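Local coordinates for arginase (RocF) (Helicobacter pylori, PDB 4G3H), which probably hydrolyses L-arginine to L-ornithine and urea, using a pair of manganese ions bound in each subunit, at residues M74-E79 against A100-V104; L85-H91 against V277-E281; L113-H118 against L231-I237. All coordinates share one frame; numbering follows the deposited sequence.

Contact 1. Residues M74-E79 against A100-V104; sequences MKEVFE and AFRSV
Phe-101 drives the edge of its ring into the face of Phe-78, and this T-shaped pair is the tight part of the contact. The ring planes stand at 79° with their centroids 5.0 Å apart, and Phe-101 CD1 sits over the middle of the Phe-78 ring. Phe-101 CB adds an off-centre CH-pi contact on the same ring. With CG opposite its backbone N (chi1 -171°), Phe-101 turns CD1 onto Phe-78. Nearby, Met-74 CB, one turn before Phe-78, meets Ala-100 CB at 3.5 Å, closer than usual for two carbons; the axes of 74-78 and 100-104 approach to 8.6 Å at 52°, consistent with the small methyl at the interface.

The other flank is looser and partly open to solvent. Lys-75 runs its chain past Ala-100 and Ser-103, bends at chi3, and donates from NZ to Ser-103 OG at 2.8 Å. That hydroxyl also bonds the carbonyl of Gly-166. Val-104 CG2 packs 3.8 Å from Phe-78 CB and also touches CG of the exposed Glu-79.

Helices 59-78 and 94-104, which precede and follow strand 84-87, pack here on the parallel sheet: Met-74 and Phe-78 rest on Ile-86, and Phe-101 lies on Lys-275 and Ala-276 of strand 274-280.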
loop_
_atom_site.group_PDB
_atom_site.type_symbol
_atom_site.label_atom_id
_atom_site.label_comp_id
_atom_site.label_asym_id
_atom_site.label_seq_id
_atom_site.Cartn_x
_atom_site.Cartn_y
_atom_site.Cartn_z
ATOM N N MET A 74 -7.441 4.641 11.841
ATOM C CA MET A 74 -7.654 4.568 10.405
ATOM C C MET A 74 -9.140 4.452 10.066
ATOM O O MET A 74 -9.576 4.937 9.021
ATOM C CB MET A 74 -6.874 3.395 9.795
ATOM C CG MET A 74 -5.354 3.576 9.793
ATOM S SD MET A 74 -4.799 5.178 9.120
ATOM C CE MET A 74 -5.477 5.114 7.440
ATOM N N LYS A 75 -9.922 3.812 10.931
ATOM C CA LYS A 75 -11.355 3.696 10.671
ATOM C C LYS A 75 -11.953 5.096 10.687
ATOM O O LYS A 75 -12.811 5.416 9.868
ATOM C CB LYS A 75 -12.051 2.828 11.722
ATOM C CG LYS A 75 -11.688 1.359 11.654
ATOM C CD LYS A 75 -12.636 0.509 12.502
ATOM C CE LYS A 75 -14.068 0.592 11.980
ATOM N NZ LYS A 75 -14.991 -0.332 12.698
ATOM N N GLU A 76 -11.494 5.930 11.615
ATOM C CA GLU A 76 -11.980 7.308 11.700
ATOM C C GLU A 76 -11.731 8.018 10.377
ATOM O O GLU A 76 -12.569 8.781 9.901
ATOM C CB GLU A 76 -11.265 8.073 12.815
ATOM C CG GLU A 76 -11.610 7.612 14.217
ATOM C CD GLU A 76 -10.938 8.453 15.295
ATOM O OE1 GLU A 76 -11.177 8.188 16.491
ATOM O OE2 GLU A 76 -10.172 9.378 14.948
ATOM N N VAL A 77 -10.566 7.769 9.787
ATOM C CA VAL A 77 -10.228 8.386 8.510
ATOM C C VAL A 77 -11.127 7.854 7.395
ATOM O O VAL A 77 -11.725 8.625 6.646
ATOM C CB VAL A 77 -8.746 8.115 8.127
ATOM C CG1 VAL A 77 -8.485 8.573 6.690
ATOM C CG2 VAL A 77 -7.815 8.838 9.098
ATOM N N PHE A 78 -11.241 6.534 7.296
ATOM C CA PHE A 78 -12.044 5.939 6.234
ATOM C C PHE A 78 -13.545 6.181 6.353
ATOM O O PHE A 78 -14.288 5.967 5.394
ATOM C CB PHE A 78 -11.756 4.441 6.137
ATOM C CG PHE A 78 -10.361 4.121 5.665
ATOM C CD1 PHE A 78 -9.826 4.760 4.546
ATOM C CD2 PHE A 78 -9.590 3.167 6.326
ATOM C CE1 PHE A 78 -8.534 4.452 4.089
ATOM C CE2 PHE A 78 -8.300 2.851 5.876
ATOM C CZ PHE A 78 -7.772 3.497 4.754
ATOM N N GLU A 79 -13.992 6.636 7.519
ATOM C CA GLU A 79 -15.409 6.909 7.724
ATOM C C GLU A 79 -15.813 8.277 7.177
ATOM O O GLU A 79 -16.998 8.549 6.990
ATOM C CB GLU A 79 -15.761 6.800 9.209
ATOM C CG GLU A 79 -15.816 5.360 9.702
ATOM C CD GLU A 79 -16.016 5.250 11.199
ATOM O OE1 GLU A 79 -16.150 4.111 11.698
ATOM O OE2 GLU A 79 -16.033 6.297 11.881
ATOM N N ALA A 100 -8.735 -1.814 8.656
ATOM C CA ALA A 100 -9.614 -0.716 9.045
ATOM C C ALA A 100 -10.536 -0.398 7.868
ATOM O O ALA A 100 -11.727 -0.136 8.043
ATOM C CB ALA A 100 -8.793 0.504 9.409
ATOM N N PHE A 101 -9.966 -0.434 6.666
ATOM C CA PHE A 101 -10.699 -0.166 5.434
ATOM C C PHE A 101 -11.826 -1.198 5.258
ATOM O O PHE A 101 -12.963 -0.841 4.937
ATOM C CB PHE A 101 -9.734 -0.247 4.252
ATOM C CG PHE A 101 -10.318 0.208 2.952
ATOM C CD1 PHE A 101 -10.528 1.564 2.704
ATOM C CD2 PHE A 101 -10.626 -0.713 1.954
ATOM C CE1 PHE A 101 -11.031 2.000 1.481
ATOM C CE2 PHE A 101 -11.130 -0.287 0.723
ATOM C CZ PHE A 101 -11.331 1.076 0.488
ATOM N N ARG A 102 -11.491 -2.472 5.454
ATOM C CA ARG A 102 -12.458 -3.562 5.342
ATOM C C ARG A 102 -13.524 -3.410 6.426
ATOM O O ARG A 102 -14.704 -3.642 6.182
ATOM C CB ARG A 102 -11.767 -4.915 5.528
ATOM C CG ARG A 102 -10.673 -5.219 4.528
ATOM C CD ARG A 102 -9.915 -6.482 4.925
ATOM N NE ARG A 102 -10.742 -7.682 4.816
ATOM C CZ ARG A 102 -10.333 -8.903 5.153
ATOM N NH1 ARG A 102 -9.107 -9.086 5.630
ATOM N NH2 ARG A 102 -11.146 -9.942 5.002
ATOM N N SER A 103 -13.096 -3.025 7.623
ATOM C CA SER A 103 -14.005 -2.851 8.745
ATOM C C SER A 103 -15.058 -1.785 8.465
ATOM O O SER A 103 -16.232 -1.984 8.764
ATOM C CB SER A 103 -13.221 -2.491 10.009
ATOM O OG SER A 103 -14.070 -2.508 11.142
ATOM N N VAL A 104 -14.640 -0.657 7.900
ATOM C CA VAL A 104 -15.575 0.417 7.572
ATOM C C VAL A 104 -16.526 0.009 6.440
ATOM O O VAL A 104 -17.701 0.376 6.447
ATOM C CB VAL A 104 -14.831 1.708 7.145
ATOM C CG1 VAL A 104 -15.827 2.748 6.647
ATOM C CG2 VAL A 104 -14.046 2.266 8.324
#

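Contact 2. Residues L85-H91 against V277-E281; sequences LILSSEH and VEVTE
Thr-280 lays its CG2 methyl over the face of the His-91 ring, 3.6 Å from the ring centroid and close to the ring normal. Its other branch, OG1, is anti to the backbone N (chi1 -167°) and turns back toward 85-91, lying 3.0 Å from both Ser-88 OG and Ser-89 O, weak alternatives for its single proton.

Ser-88 OG donates to Glu-278 OE2 at 2.6 Å, arriving on the anti side of the carboxylate and 21° out of its plane. The other oxygen of Glu-278 is held by Tyr-230 OH, so both ends of this buried carboxylate have partners, which would be expected to fix its rotation.

Behind these polar groups the two segments are neighbouring parallel strands in the central sheet of the arginase fold. Ile-86 reaches both sides of Glu-278, its N bonding Val-277 O at 2.8 Å and its O accepting from Val-279 N at 2.9 Å. Leu-85, Val-277 and Val-279 turn to the sheet face covered by helix 293-309, and Ile-86 and Glu-278 to the face beneath helix 94-104.

Farther on, a water links Ser-89 N to Val-279 O. Glu-281 N then donates to Ser-89 O at 3.2 Å, and Glu-281 OE2 receives His-91 N at 2.8 Å on its anti side. The His-91 side chain lies about 2 Å (nearest atoms) from a manganese ion, beside Asp-116 and Asp-120.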
loop_
_atom_site.group_PDB
_atom_site.type_symbol
_atom_site.label_atom_id
_atom_site.label_comp_id
_atom_site.label_asym_id
_atom_site.label_seq_id
_atom_site.Cartn_x
_atom_site.Cartn_y
_atom_site.Cartn_z
ATOM N N LEU A 85 -5.323 10.066 1.039
ATOM C CA LEU A 85 -4.034 9.748 0.435
ATOM C C LEU A 85 -3.209 9.302 1.640
ATOM O O LEU A 85 -2.970 10.082 2.562
ATOM C CB LEU A 85 -3.406 10.979 -0.219
ATOM C CG LEU A 85 -1.976 10.741 -0.710
ATOM C CD1 LEU A 85 -1.921 9.527 -1.621
ATOM C CD2 LEU A 85 -1.483 11.977 -1.426
ATOM N N ILE A 86 -2.780 8.047 1.632
ATOM C CA ILE A 86 -2.046 7.493 2.762
ATOM C C ILE A 86 -0.564 7.181 2.540
ATOM O O ILE A 86 -0.216 6.311 1.744
ATOM C CB ILE A 86 -2.735 6.196 3.243
ATOM C CG1 ILE A 86 -4.224 6.464 3.475
ATOM C CG2 ILE A 86 -2.076 5.693 4.521
ATOM C CD1 ILE A 86 -5.060 5.221 3.465
ATOM N N LEU A 87 0.240 7.855 3.203
ATOM C CA LEU A 87 1.598 7.580 3.341
ATOM C C LEU A 87 1.958 6.672 4.480
ATOM O O LEU A 87 2.197 7.065 5.433
ATOM C CB LEU A 87 2.481 8.796 3.169
ATOM C CG LEU A 87 2.065 9.941 2.322
ATOM C CD1 LEU A 87 2.573 11.075 2.483
ATOM C CD2 LEU A 87 2.253 9.661 1.103
ATOM N N SER A 88 1.997 5.446 4.162
ATOM C CA SER A 88 2.165 4.324 4.966
ATOM C C SER A 88 3.481 4.032 5.676
ATOM O O SER A 88 3.505 3.341 6.420
ATOM C CB SER A 88 1.494 3.128 4.416
ATOM O OG SER A 88 2.112 2.539 3.517
ATOM N N SER A 89 4.514 4.642 5.152
ATOM C CA SER A 89 5.860 4.592 5.416
ATOM C C SER A 89 6.467 3.289 4.984
ATOM O O SER A 89 7.058 3.302 4.246
ATOM C CB SER A 89 6.182 4.817 6.875
ATOM O OG SER A 89 7.405 4.987 7.180
ATOM N N GLU A 90 6.081 2.232 5.539
ATOM C CA GLU A 90 6.439 0.922 5.250
ATOM C C GLU A 90 5.332 0.015 4.841
ATOM O O GLU A 90 4.386 0.124 5.358
ATOM C CB GLU A 90 7.381 0.365 6.313
ATOM C CG GLU A 90 6.918 0.230 7.620
ATOM C CD GLU A 90 7.995 -0.234 8.586
ATOM O OE1 GLU A 90 8.951 0.409 8.920
ATOM O OE2 GLU A 90 7.828 -1.241 9.095
ATOM N N HIS A 91 5.515 -0.791 3.801
ATOM C CA HIS A 91 4.416 -1.621 3.355
ATOM C C HIS A 91 3.771 -2.519 4.394
ATOM O O HIS A 91 2.587 -2.821 4.289
ATOM C CB HIS A 91 4.818 -2.455 2.138
ATOM C CG HIS A 91 3.828 -2.374 1.019
ATOM N ND1 HIS A 91 2.539 -1.921 1.204
ATOM C CD2 HIS A 91 3.937 -2.671 -0.294
ATOM C CE1 HIS A 91 1.898 -1.940 0.049
ATOM N NE2 HIS A 91 2.726 -2.391 -0.876
ATOM N N VAL A 277 -5.863 5.555 -1.706
ATOM C CA VAL A 277 -4.576 5.321 -2.332
ATOM C C VAL A 277 -3.481 5.396 -1.277
ATOM O O VAL A 277 -3.417 6.343 -0.479
ATOM C CB VAL A 277 -4.262 6.332 -3.442
ATOM C CG1 VAL A 277 -2.879 6.045 -4.000
ATOM C CG2 VAL A 277 -5.312 6.238 -4.562
ATOM N N GLU A 278 -2.629 4.378 -1.279
ATOM C CA GLU A 278 -1.517 4.273 -0.354
ATOM C C GLU A 278 -0.216 4.280 -1.161
ATOM O O GLU A 278 -0.073 3.508 -2.117
ATOM C CB GLU A 278 -1.625 2.954 0.423
ATOM C CG GLU A 278 -0.502 2.688 1.421
ATOM C CD GLU A 278 -0.355 1.207 1.756
ATOM O OE1 GLU A 278 -1.308 0.434 1.521
ATOM O OE2 GLU A 278 0.714 0.813 2.263
ATOM N N VAL A 279 0.717 5.157 -0.800
ATOM C CA VAL A 279 2.016 5.208 -1.481
ATOM C C VAL A 279 3.008 4.959 -0.364
ATOM O O VAL A 279 2.981 5.633 0.664
ATOM C CB VAL A 279 2.279 6.573 -2.166
ATOM C CG1 VAL A 279 3.641 6.547 -2.863
ATOM C CG2 VAL A 279 1.192 6.860 -3.192
ATOM N N THR A 280 3.887 3.986 -0.557
ATOM C CA THR A 280 4.797 3.603 0.508
ATOM C C THR A 280 6.217 3.261 0.066
ATOM O O THR A 280 6.522 3.202 -1.123
ATOM C CB THR A 280 4.200 2.376 1.236
ATOM O OG1 THR A 280 4.887 2.142 2.469
ATOM C CG2 THR A 280 4.319 1.140 0.342
ATOM N N GLU A 281 7.074 3.031 1.056
ATOM C CA GLU A 281 8.468 2.662 0.842
ATOM C C GLU A 281 9.342 3.725 0.190
ATOM O O GLU A 281 10.121 3.440 -0.724
ATOM C CB GLU A 281 8.551 1.356 0.040
ATOM C CG GLU A 281 7.968 0.127 0.755
ATOM C CD GLU A 281 8.702 -0.232 2.048
ATOM O OE1 GLU A 281 9.875 0.160 2.207
ATOM O OE2 GLU A 281 8.111 -0.923 2.903
HETATM O O HOH W 1 4.816 6.480 2.798
#

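Contact 3. Residues L113-H118 against L231-I237; sequences LYLDAH and LSLDLDI. With MN (manganese (II) ion), chain F; MN (manganese (II) ion), chain E.
Asp-116 and Asp-234 bring their carboxylates together obliquely, planes 65° apart, and share two manganese ions. Asp-116 spans the pair, OD1 on the first ion at 2.2 Å and OD2 on the second at 2.1 Å; Asp-234 bridges with OD2 alone, 2.3 Å from the first ion and 2.5 Å from the second. His-118 ND1 and Asp-236 OD2 join the first ion. Ring and carboxylate stand 69° apart, with Asp-236 OD2 at the ring edge. Asp-120 is a further ligand of the second ion, and the His-91 ring also comes up against it.

Asp-116 OD1 and Asp-234 OD1 close Asx turns, onto His-118 N and Asp-236 N, while Ala-117 N crosses to the syn side of Asp-236 OD1 at 3.0 Å. With CG between its backbone N and carbonyl carbon (chi1 64°), Asp-236 points OD2 at the ion. Glu-250 holds His-118 NE2 as a second-shell partner.

The strands behind are parallel, with Ser-232 N bonding Leu-113 O at 2.7 Å. Leu-115 CB touches both Leu-233 CD1 and Ile-237 CD1, and its side chain continues onto helix 256-269. The metal site thus stands at the C-terminal ends of strands 110-115 and 228-234, flanked by strands 179-182 and 274-280.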
loop_
_atom_site.group_PDB
_atom_site.type_symbol
_atom_site.label_atom_id
_atom_site.label_comp_id
_atom_site.label_asym_id
_atom_site.label_seq_id
_atom_site.Cartn_x
_atom_site.Cartn_y
_atom_site.Cartn_z
ATOM N N LEU A 113 -5.508 -3.073 -5.925
ATOM C CA LEU A 113 -4.547 -2.823 -6.996
ATOM C C LEU A 113 -3.259 -2.698 -6.210
ATOM O O LEU A 113 -3.100 -1.763 -5.421
ATOM C CB LEU A 113 -4.868 -1.518 -7.732
ATOM C CG LEU A 113 -6.200 -1.515 -8.495
ATOM C CD1 LEU A 113 -6.505 -0.122 -9.025
ATOM C CD2 LEU A 113 -6.142 -2.532 -9.635
ATOM N N TYR A 114 -2.357 -3.655 -6.410
ATOM C CA TYR A 114 -1.097 -3.696 -5.673
ATOM C C TYR A 114 0.104 -3.538 -6.604
ATOM O O TYR A 114 0.478 -4.480 -7.301
ATOM C CB TYR A 114 -1.008 -5.045 -4.937
ATOM C CG TYR A 114 -0.183 -5.050 -3.669
ATOM C CD1 TYR A 114 -0.712 -4.568 -2.473
ATOM C CD2 TYR A 114 1.110 -5.567 -3.657
ATOM C CE1 TYR A 114 0.016 -4.603 -1.296
ATOM C CE2 TYR A 114 1.859 -5.606 -2.471
ATOM C CZ TYR A 114 1.297 -5.123 -1.293
ATOM O OH TYR A 114 1.999 -5.171 -0.110
ATOM N N LEU A 115 0.705 -2.352 -6.612
ATOM C CA LEU A 115 1.864 -2.077 -7.462
ATOM C C LEU A 115 3.091 -2.274 -6.599
ATOM O O LEU A 115 3.325 -1.511 -5.660
ATOM C CB LEU A 115 1.798 -0.647 -8.000
ATOM C CG LEU A 115 0.695 -0.411 -9.041
ATOM C CD1 LEU A 115 -0.673 -0.548 -8.381
ATOM C CD2 LEU A 115 0.861 0.986 -9.655
ATOM N N ASP A 116 3.894 -3.281 -6.936
ATOM C CA ASP A 116 5.031 -3.618 -6.091
ATOM C C ASP A 116 5.982 -4.573 -6.813
ATOM O O ASP A 116 5.577 -5.305 -7.718
ATOM C CB ASP A 116 4.464 -4.311 -4.846
ATOM C CG ASP A 116 5.422 -4.353 -3.682
ATOM O OD1 ASP A 116 6.622 -4.633 -3.860
ATOM O OD2 ASP A 116 4.947 -4.127 -2.561
ATOM N N ALA A 117 7.247 -4.564 -6.409
ATOM C CA ALA A 117 8.222 -5.468 -6.995
ATOM C C ALA A 117 8.050 -6.812 -6.289
ATOM O O ALA A 117 8.499 -7.844 -6.789
ATOM C CB ALA A 117 9.639 -4.940 -6.776
ATOM N N HIS A 118 7.386 -6.783 -5.129
ATOM C CA HIS A 118 7.162 -7.984 -4.317
ATOM C C HIS A 118 5.689 -8.353 -4.131
ATOM O O HIS A 118 4.805 -7.511 -4.261
ATOM C CB HIS A 118 7.794 -7.807 -2.929
ATOM C CG HIS A 118 9.178 -7.237 -2.961
ATOM N ND1 HIS A 118 9.425 -5.885 -2.881
ATOM C CD2 HIS A 118 10.385 -7.833 -3.109
ATOM C CE1 HIS A 118 10.725 -5.670 -2.979
ATOM N NE2 HIS A 118 11.330 -6.836 -3.120
ATOM N N LEU A 231 -6.030 1.103 -3.738
ATOM C CA LEU A 231 -4.777 1.056 -4.495
ATOM C C LEU A 231 -3.575 1.222 -3.566
ATOM O O LEU A 231 -3.480 2.194 -2.808
ATOM C CB LEU A 231 -4.728 2.135 -5.588
ATOM C CG LEU A 231 -3.529 1.927 -6.538
ATOM C CD1 LEU A 231 -3.884 2.385 -7.943
ATOM C CD2 LEU A 231 -2.290 2.661 -6.015
ATOM N N SER A 232 -2.661 0.260 -3.628
ATOM C CA SER A 232 -1.466 0.302 -2.801
ATOM C C SER A 232 -0.240 0.336 -3.703
ATOM O O SER A 232 0.024 -0.610 -4.443
ATOM C CB SER A 232 -1.414 -0.919 -1.884
ATOM O OG SER A 232 -0.403 -0.766 -0.909
ATOM N N LEU A 233 0.507 1.431 -3.631
ATOM C CA LEU A 233 1.690 1.610 -4.461
ATOM C C LEU A 233 3.001 1.598 -3.687
ATOM O O LEU A 233 3.226 2.442 -2.812
ATOM C CB LEU A 233 1.593 2.933 -5.248
ATOM C CG LEU A 233 2.908 3.477 -5.854
ATOM C CD1 LEU A 233 3.481 2.473 -6.848
ATOM C CD2 LEU A 233 2.671 4.813 -6.530
ATOM N N ASP A 234 3.864 0.647 -4.039
ATOM C CA ASP A 234 5.191 0.510 -3.441
ATOM C C ASP A 234 6.157 1.033 -4.508
ATOM O O ASP A 234 6.227 0.485 -5.605
ATOM C CB ASP A 234 5.496 -0.963 -3.144
ATOM C CG ASP A 234 6.845 -1.159 -2.460
ATOM O OD1 ASP A 234 7.794 -0.370 -2.705
ATOM O OD2 ASP A 234 6.960 -2.122 -1.678
ATOM N N LEU A 235 6.907 2.077 -4.185
ATOM C CA LEU A 235 7.822 2.680 -5.142
ATOM C C LEU A 235 8.889 1.747 -5.726
ATOM O O LEU A 235 9.465 2.042 -6.774
ATOM C CB LEU A 235 8.484 3.912 -4.514
ATOM C CG LEU A 235 7.520 5.051 -4.133
ATOM C CD1 LEU A 235 8.245 6.074 -3.270
ATOM C CD2 LEU A 235 6.952 5.707 -5.393
ATOM N N ASP A 236 9.157 0.624 -5.071
ATOM C CA ASP A 236 10.167 -0.272 -5.611
ATOM C C ASP A 236 9.680 -0.999 -6.867
ATOM O O ASP A 236 10.372 -1.872 -7.393
ATOM C CB ASP A 236 10.656 -1.279 -4.556
ATOM C CG ASP A 236 9.571 -2.230 -4.084
ATOM O OD1 ASP A 236 8.570 -2.438 -4.801
ATOM O OD2 ASP A 236 9.741 -2.791 -2.986
ATOM N N ILE A 237 8.489 -0.641 -7.350
ATOM C CA ILE A 237 7.989 -1.260 -8.569
ATOM C C ILE A 237 8.850 -0.684 -9.689
ATOM O O ILE A 237 9.032 -1.302 -10.742
ATOM C CB ILE A 237 6.498 -0.938 -8.822
ATOM C CG1 ILE A 237 6.038 -1.620 -10.118
ATOM C CG2 ILE A 237 6.285 0.556 -8.889
ATOM C CD1 ILE A 237 4.541 -1.519 -10.394
HETATM MN MN MN F . 8.152 -4.011 -2.342
HETATM MN MN MN E . 5.754 -4.034 -0.663
#

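In the fold
Contacts 2 and 3 are both core pairings in one parallel sheet: strands 274-280 and 228-234 are neighbours, joined by probable backbone bonds between Glu-278 and residues Leu-231 and Leu-233. The centre of contact 1 lies about 15 Å from the centre of the chain; it is still largely buried, its helices packing on one face of the sheet. Contacts 1 and 2 use consecutive elements, strand 84-87 coming between the two helices. The chemistry changes accordingly, from mainly aromatic and aliphatic packing with one lysine bond at a partly exposed flank, to buried hydroxyl and carboxylate bonds beside the metals, to carboxylates and a histidine on manganese. Along the chain, contact 3 is nested inside the loop that contact 2 closes.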